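Long-range contact in alcohol dehydrogenase (Aeropyrum pernix, PDB 1H2B), which probably catalyses the NAD-dependent oxidation of alcohols as a zinc-containing enzyme of a hyperthermophilic archaeon: residues V262-Y273 / Y286-T294. Sequence-based numbering, arbitrary orientation.
Sequences VGSQATVDYTPY and YGGELRFPT. With NAJ (nicotinamide-adenine-dinucleotide (acidic form)), chain I.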
loop_
_atom_site.group_PDB
_atom_site.type_symbol
_atom_site.label_atom_id
_atom_site.label_comp_id
_atom_site.label_asym_id
_atom_site.label_seq_id
_atom_site.Cartn_x
_atom_site.Cartn_y
_atom_site.Cartn_z
ATOM N N VAL B 262 -21.472 -14.317 7.688
ATOM C CA VAL B 262 -22.728 -14.711 8.370
ATOM C C VAL B 262 -23.301 -13.500 9.131
ATOM O O VAL B 262 -24.457 -13.067 8.887
ATOM C CB VAL B 262 -22.465 -15.822 9.386
ATOM C CG1 VAL B 262 -23.831 -16.319 9.977
ATOM C CG2 VAL B 262 -21.704 -17.003 8.727
ATOM N N GLY B 263 -22.515 -12.980 10.082
ATOM C CA GLY B 263 -22.920 -11.773 10.780
ATOM C C GLY B 263 -23.849 -12.000 11.951
ATOM O O GLY B 263 -24.293 -11.027 12.556
ATOM N N SER B 264 -24.135 -13.259 12.290
ATOM C CA SER B 264 -24.968 -13.525 13.480
ATOM C C SER B 264 -24.201 -13.253 14.766
ATOM O O SER B 264 -22.955 -13.165 14.771
ATOM C CB SER B 264 -25.436 -14.978 13.515
ATOM O OG SER B 264 -24.310 -15.872 13.618
ATOM N N GLN B 265 -24.928 -13.115 15.879
ATOM C CA GLN B 265 -24.189 -13.064 17.143
ATOM C C GLN B 265 -23.242 -14.220 17.362
ATOM O O GLN B 265 -22.113 -13.974 17.796
ATOM C CB GLN B 265 -25.153 -12.910 18.330
ATOM C CG GLN B 265 -24.455 -12.414 19.560
ATOM C CD GLN B 265 -23.798 -11.064 19.354
ATOM O OE1 GLN B 265 -24.507 -10.049 19.130
ATOM N NE2 GLN B 265 -22.468 -11.024 19.449
ATOM N N ALA B 266 -23.654 -15.447 16.980
ATOM C CA ALA B 266 -22.797 -16.616 17.135
ATOM C C ALA B 266 -21.475 -16.395 16.414
ATOM O O ALA B 266 -20.387 -16.592 16.987
ATOM C CB ALA B 266 -23.493 -17.843 16.626
ATOM N N THR B 267 -21.540 -15.949 15.160
ATOM C CA THR B 267 -20.253 -15.854 14.453
ATOM C C THR B 267 -19.438 -14.667 14.876
ATOM O O THR B 267 -18.215 -14.697 14.893
ATOM C CB THR B 267 -20.422 -15.796 12.908
ATOM O OG1 THR B 267 -21.193 -14.652 12.517
ATOM C CG2 THR B 267 -21.144 -17.022 12.459
ATOM N N VAL B 268 -20.110 -13.574 15.190
ATOM C CA VAL B 268 -19.379 -12.358 15.607
ATOM C C VAL B 268 -18.664 -12.629 16.928
ATOM O O VAL B 268 -17.621 -12.049 17.199
ATOM C CB VAL B 268 -20.391 -11.184 15.657
ATOM C CG1 VAL B 268 -19.821 -9.927 16.322
ATOM C CG2 VAL B 268 -20.846 -10.847 14.254
ATOM N N ASP B 269 -19.199 -13.564 17.685
ATOM C CA ASP B 269 -18.553 -13.905 18.939
ATOM C C ASP B 269 -17.337 -14.754 18.777
ATOM O O ASP B 269 -16.361 -14.521 19.459
ATOM C CB ASP B 269 -19.497 -14.489 19.906
ATOM C CG ASP B 269 -20.315 -13.375 20.591
ATOM O OD1 ASP B 269 -19.842 -12.190 20.839
ATOM O OD2 ASP B 269 -21.436 -13.648 20.851
ATOM N N TYR B 270 -17.366 -15.729 17.860
ATOM C CA TYR B 270 -16.194 -16.598 17.757
ATOM C C TYR B 270 -15.129 -16.166 16.737
ATOM O O TYR B 270 -13.929 -16.505 16.905
ATOM C CB TYR B 270 -16.571 -18.100 17.559
ATOM C CG TYR B 270 -17.074 -18.564 16.189
ATOM C CD1 TYR B 270 -16.192 -18.709 15.100
ATOM C CD2 TYR B 270 -18.406 -18.972 16.032
ATOM C CE1 TYR B 270 -16.646 -19.172 13.895
ATOM C CE2 TYR B 270 -18.890 -19.450 14.813
ATOM C CZ TYR B 270 -17.990 -19.550 13.759
ATOM O OH TYR B 270 -18.424 -20.041 12.551
ATOM N N THR B 271 -15.552 -15.432 15.702
ATOM C CA THR B 271 -14.570 -15.167 14.642
ATOM C C THR B 271 -13.339 -14.357 15.086
ATOM O O THR B 271 -12.260 -14.644 14.634
ATOM C CB THR B 271 -15.189 -14.575 13.378
ATOM O OG1 THR B 271 -16.007 -13.438 13.706
ATOM C CG2 THR B 271 -16.139 -15.627 12.724
ATOM N N PRO B 272 -13.431 -13.382 16.002
ATOM C CA PRO B 272 -12.208 -12.685 16.436
ATOM C C PRO B 272 -11.224 -13.644 17.085
ATOM O O PRO B 272 -10.032 -13.390 16.999
ATOM C CB PRO B 272 -12.715 -11.651 17.456
ATOM C CG PRO B 272 -14.185 -11.466 17.090
ATOM C CD PRO B 272 -14.656 -12.845 16.622
ATOM N N TYR B 273 -11.710 -14.745 17.702
ATOM C CA TYR B 273 -10.853 -15.669 18.411
ATOM C C TYR B 273 -10.161 -16.627 17.442
ATOM O O TYR B 273 -9.292 -17.406 17.894
ATOM C CB TYR B 273 -11.677 -16.440 19.457
ATOM C CG TYR B 273 -12.041 -15.547 20.615
ATOM C CD1 TYR B 273 -13.239 -14.873 20.617
ATOM C CD2 TYR B 273 -11.150 -15.333 21.645
ATOM C CE1 TYR B 273 -13.594 -14.013 21.692
ATOM C CE2 TYR B 273 -11.481 -14.447 22.724
ATOM C CZ TYR B 273 -12.691 -13.810 22.702
ATOM O OH TYR B 273 -13.002 -12.964 23.739
ATOM N N TYR B 286 -23.793 -9.041 8.981
ATOM C CA TYR B 286 -24.134 -8.125 10.073
ATOM C C TYR B 286 -25.420 -8.596 10.759
ATOM O O TYR B 286 -26.134 -9.463 10.264
ATOM C CB TYR B 286 -24.257 -6.656 9.602
ATOM C CG TYR B 286 -25.301 -6.488 8.560
ATOM C CD1 TYR B 286 -26.606 -6.258 8.940
ATOM C CD2 TYR B 286 -25.024 -6.690 7.197
ATOM C CE1 TYR B 286 -27.622 -6.171 7.997
ATOM C CE2 TYR B 286 -26.025 -6.592 6.255
ATOM C CZ TYR B 286 -27.329 -6.335 6.679
ATOM O OH TYR B 286 -28.342 -6.299 5.758
ATOM N N GLY B 287 -25.656 -8.022 11.939
ATOM C CA GLY B 287 -26.820 -8.348 12.777
ATOM C C GLY B 287 -26.415 -8.458 14.230
ATOM O O GLY B 287 -27.185 -8.097 15.141
ATOM N N GLY B 288 -25.195 -8.944 14.436
ATOM C CA GLY B 288 -24.627 -9.225 15.751
ATOM C C GLY B 288 -23.839 -8.032 16.276
ATOM O O GLY B 288 -23.541 -7.091 15.528
ATOM N N GLU B 289 -23.532 -8.025 17.557
ATOM C CA GLU B 289 -22.776 -6.903 18.095
ATOM C C GLU B 289 -21.353 -7.380 18.329
ATOM O O GLU B 289 -21.151 -8.404 18.939
ATOM C CB GLU B 289 -23.409 -6.401 19.398
ATOM C CG GLU B 289 -22.668 -5.177 19.927
ATOM C CD GLU B 289 -23.488 -3.889 19.928
ATOM O OE1 GLU B 289 -24.494 -3.780 19.173
ATOM O OE2 GLU B 289 -23.113 -2.973 20.694
ATOM N N LEU B 290 -20.349 -6.646 17.837
ATOM C CA LEU B 290 -18.953 -7.040 18.090
ATOM C C LEU B 290 -18.639 -6.769 19.555
ATOM O O LEU B 290 -19.023 -5.716 20.041
ATOM C CB LEU B 290 -18.056 -6.273 17.080
ATOM C CG LEU B 290 -16.535 -6.403 17.101
ATOM C CD1 LEU B 290 -16.095 -7.809 16.738
ATOM C CD2 LEU B 290 -15.956 -5.418 16.078
ATOM N N ARG B 291 -18.008 -7.718 20.284
ATOM C CA ARG B 291 -17.626 -7.556 21.695
ATOM C C ARG B 291 -16.342 -8.303 21.988
ATOM O O ARG B 291 -16.301 -9.552 22.034
ATOM C CB ARG B 291 -18.664 -8.035 22.713
ATOM C CG ARG B 291 -19.867 -8.784 22.175
ATOM C CD ARG B 291 -21.124 -8.645 23.036
ATOM N NE ARG B 291 -22.163 -7.772 22.467
ATOM C CZ ARG B 291 -22.510 -6.584 22.967
ATOM N NH1 ARG B 291 -21.907 -6.112 24.049
ATOM N NH2 ARG B 291 -23.471 -5.858 22.396
ATOM N N PHE B 292 -15.267 -7.559 22.154
ATOM C CA PHE B 292 -13.965 -8.198 22.248
ATOM C C PHE B 292 -13.073 -7.367 23.152
ATOM O O PHE B 292 -13.100 -6.144 23.061
ATOM C CB PHE B 292 -13.354 -8.303 20.839
ATOM C CG PHE B 292 -12.164 -9.198 20.732
ATOM C CD1 PHE B 292 -12.299 -10.583 20.787
ATOM C CD2 PHE B 292 -10.904 -8.680 20.517
ATOM C CE1 PHE B 292 -11.197 -11.438 20.645
ATOM C CE2 PHE B 292 -9.814 -9.521 20.337
ATOM C CZ PHE B 292 -9.940 -10.886 20.409
ATOM N N PRO B 293 -12.287 -7.966 24.041
ATOM C CA PRO B 293 -11.459 -7.152 24.950
ATOM C C PRO B 293 -10.347 -6.354 24.214
ATOM O O PRO B 293 -9.604 -6.918 23.387
ATOM C CB PRO B 293 -10.813 -8.194 25.896
ATOM C CG PRO B 293 -11.515 -9.484 25.635
ATOM C CD PRO B 293 -12.169 -9.415 24.303
ATOM N N THR B 294 -10.235 -5.064 24.503
ATOM C CA THR B 294 -9.112 -4.329 23.867
ATOM C C THR B 294 -7.725 -4.828 24.222
ATOM O O THR B 294 -6.798 -4.649 23.449
ATOM C CB THR B 294 -9.217 -2.796 24.085
ATOM O OG1 THR B 294 -9.282 -2.521 25.496
ATOM C CG2 THR B 294 -10.488 -2.205 23.425
HETATM P PA NAJ I . -26.890 -16.732 3.560
HETATM O O1A NAJ I . -28.104 -16.949 4.421
HETATM O O2A NAJ I . -26.906 -17.213 2.100
HETATM O O5B NAJ I . -25.600 -17.470 4.142
HETATM C C5B NAJ I . -25.314 -17.524 5.546
HETATM C C4B NAJ I . -24.474 -18.780 5.706
HETATM O O4B NAJ I . -23.978 -18.781 7.059
HETATM C C3B NAJ I . -25.245 -20.075 5.450
HETATM O O3B NAJ I . -24.530 -20.957 4.568
HETATM C C2B NAJ I . -25.341 -20.589 6.880
HETATM O O2B NAJ I . -25.512 -22.011 6.979
HETATM C C1B NAJ I . -24.033 -20.120 7.531
HETATM N N9A NAJ I . -24.050 -20.074 8.992
HETATM C C8A NAJ I . -25.098 -19.796 9.882
HETATM N N7A NAJ I . -24.625 -19.836 11.157
HETATM C C5A NAJ I . -23.296 -20.144 11.094
HETATM C C6A NAJ I . -22.321 -20.319 12.045
HETATM N N6A NAJ I . -22.563 -20.244 13.360
HETATM N N1A NAJ I . -21.038 -20.560 11.628
HETATM C C2A NAJ I . -20.710 -20.706 10.292
HETATM N N3A NAJ I . -21.683 -20.558 9.366
HETATM C C4A NAJ I . -22.954 -20.287 9.766
HETATM O O3 NAJ I . -26.566 -15.178 3.648
HETATM P PN NAJ I . -25.931 -14.201 2.532
HETATM O O1N NAJ I . -26.983 -13.660 1.679
HETATM O O2N NAJ I . -24.755 -14.854 1.923
HETATM O O5D NAJ I . -25.507 -12.976 3.479
HETATM C C5D NAJ I . -24.459 -13.194 4.421
HETATM C C4D NAJ I . -24.408 -12.024 5.391
HETATM O O4D NAJ I . -23.865 -10.893 4.687
HETATM C C3D NAJ I . -25.779 -11.564 5.885
HETATM O O3D NAJ I . -25.608 -10.968 7.184
HETATM C C2D NAJ I . -26.157 -10.470 4.876
HETATM O O2D NAJ I . -27.118 -9.552 5.317
HETATM C C1D NAJ I . -24.771 -9.817 4.733
HETATM N N1N NAJ I . -24.530 -8.935 3.591
HETATM C C2N NAJ I . -23.573 -7.979 3.765
HETATM C C3N NAJ I . -23.237 -7.145 2.713
HETATM C C7N NAJ I . -22.232 -6.061 2.931
HETATM O O7N NAJ I . -22.039 -5.249 1.878
HETATM N N7N NAJ I . -21.491 -5.898 4.031
HETATM C C4N NAJ I . -23.845 -7.264 1.420
HETATM C C5N NAJ I . -24.699 -8.393 1.264
HETATM C C6N NAJ I . -25.054 -9.182 2.341
HETATM O O HOH W 1 -17.872 -10.560 19.391
HETATM O O HOH W 2 -15.861 -11.901 20.683
HETATM O O HOH W 3 -15.293 -11.681 23.513
#
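Gln265 OE1 accepts from Glu289 N at 2.7 Å, and Gln265 NE2 donates to Glu289 O at 3.0 Å. Both bonds are nearly straight (173°). CG lies anti to the backbone N (chi1 -161°) and the chain bends at chi2, which carries the amide over to the strand. NE2 also donates to Asp269 OD2, meeting the carboxylate from above its plane, and the three bonds together hold the amide's rotation. Asp269 OD1 and Arg291 N share a water. Val268 CG1 rests on Leu290 CA at 3.5 Å. Further along, Pro272 CB sits over a face of the Phe292 ring, a CH-pi contact. The edge of Phe292 points at the face of Tyr273, T-shaped, with planes at 66°. At the other end Gly263 and Gly288 bring the backbones close. There the dinucleotide's O3D donates to Val262 O (2.9 Å) and accepts from Tyr286 N (3.2 Å). On the other side of the helix from the strand, Tyr270 OH is hydrogen-bonded to the adenine N1A at 2.8 Å. Strand 289-293 pairs antiparallel with its counterpart in the second subunit. The contact thus joins the NAD-binding loops at the C-terminal ends of the Rossmann-fold strands to the intersubunit sheet, as in medium-chain alcohol dehydrogenases.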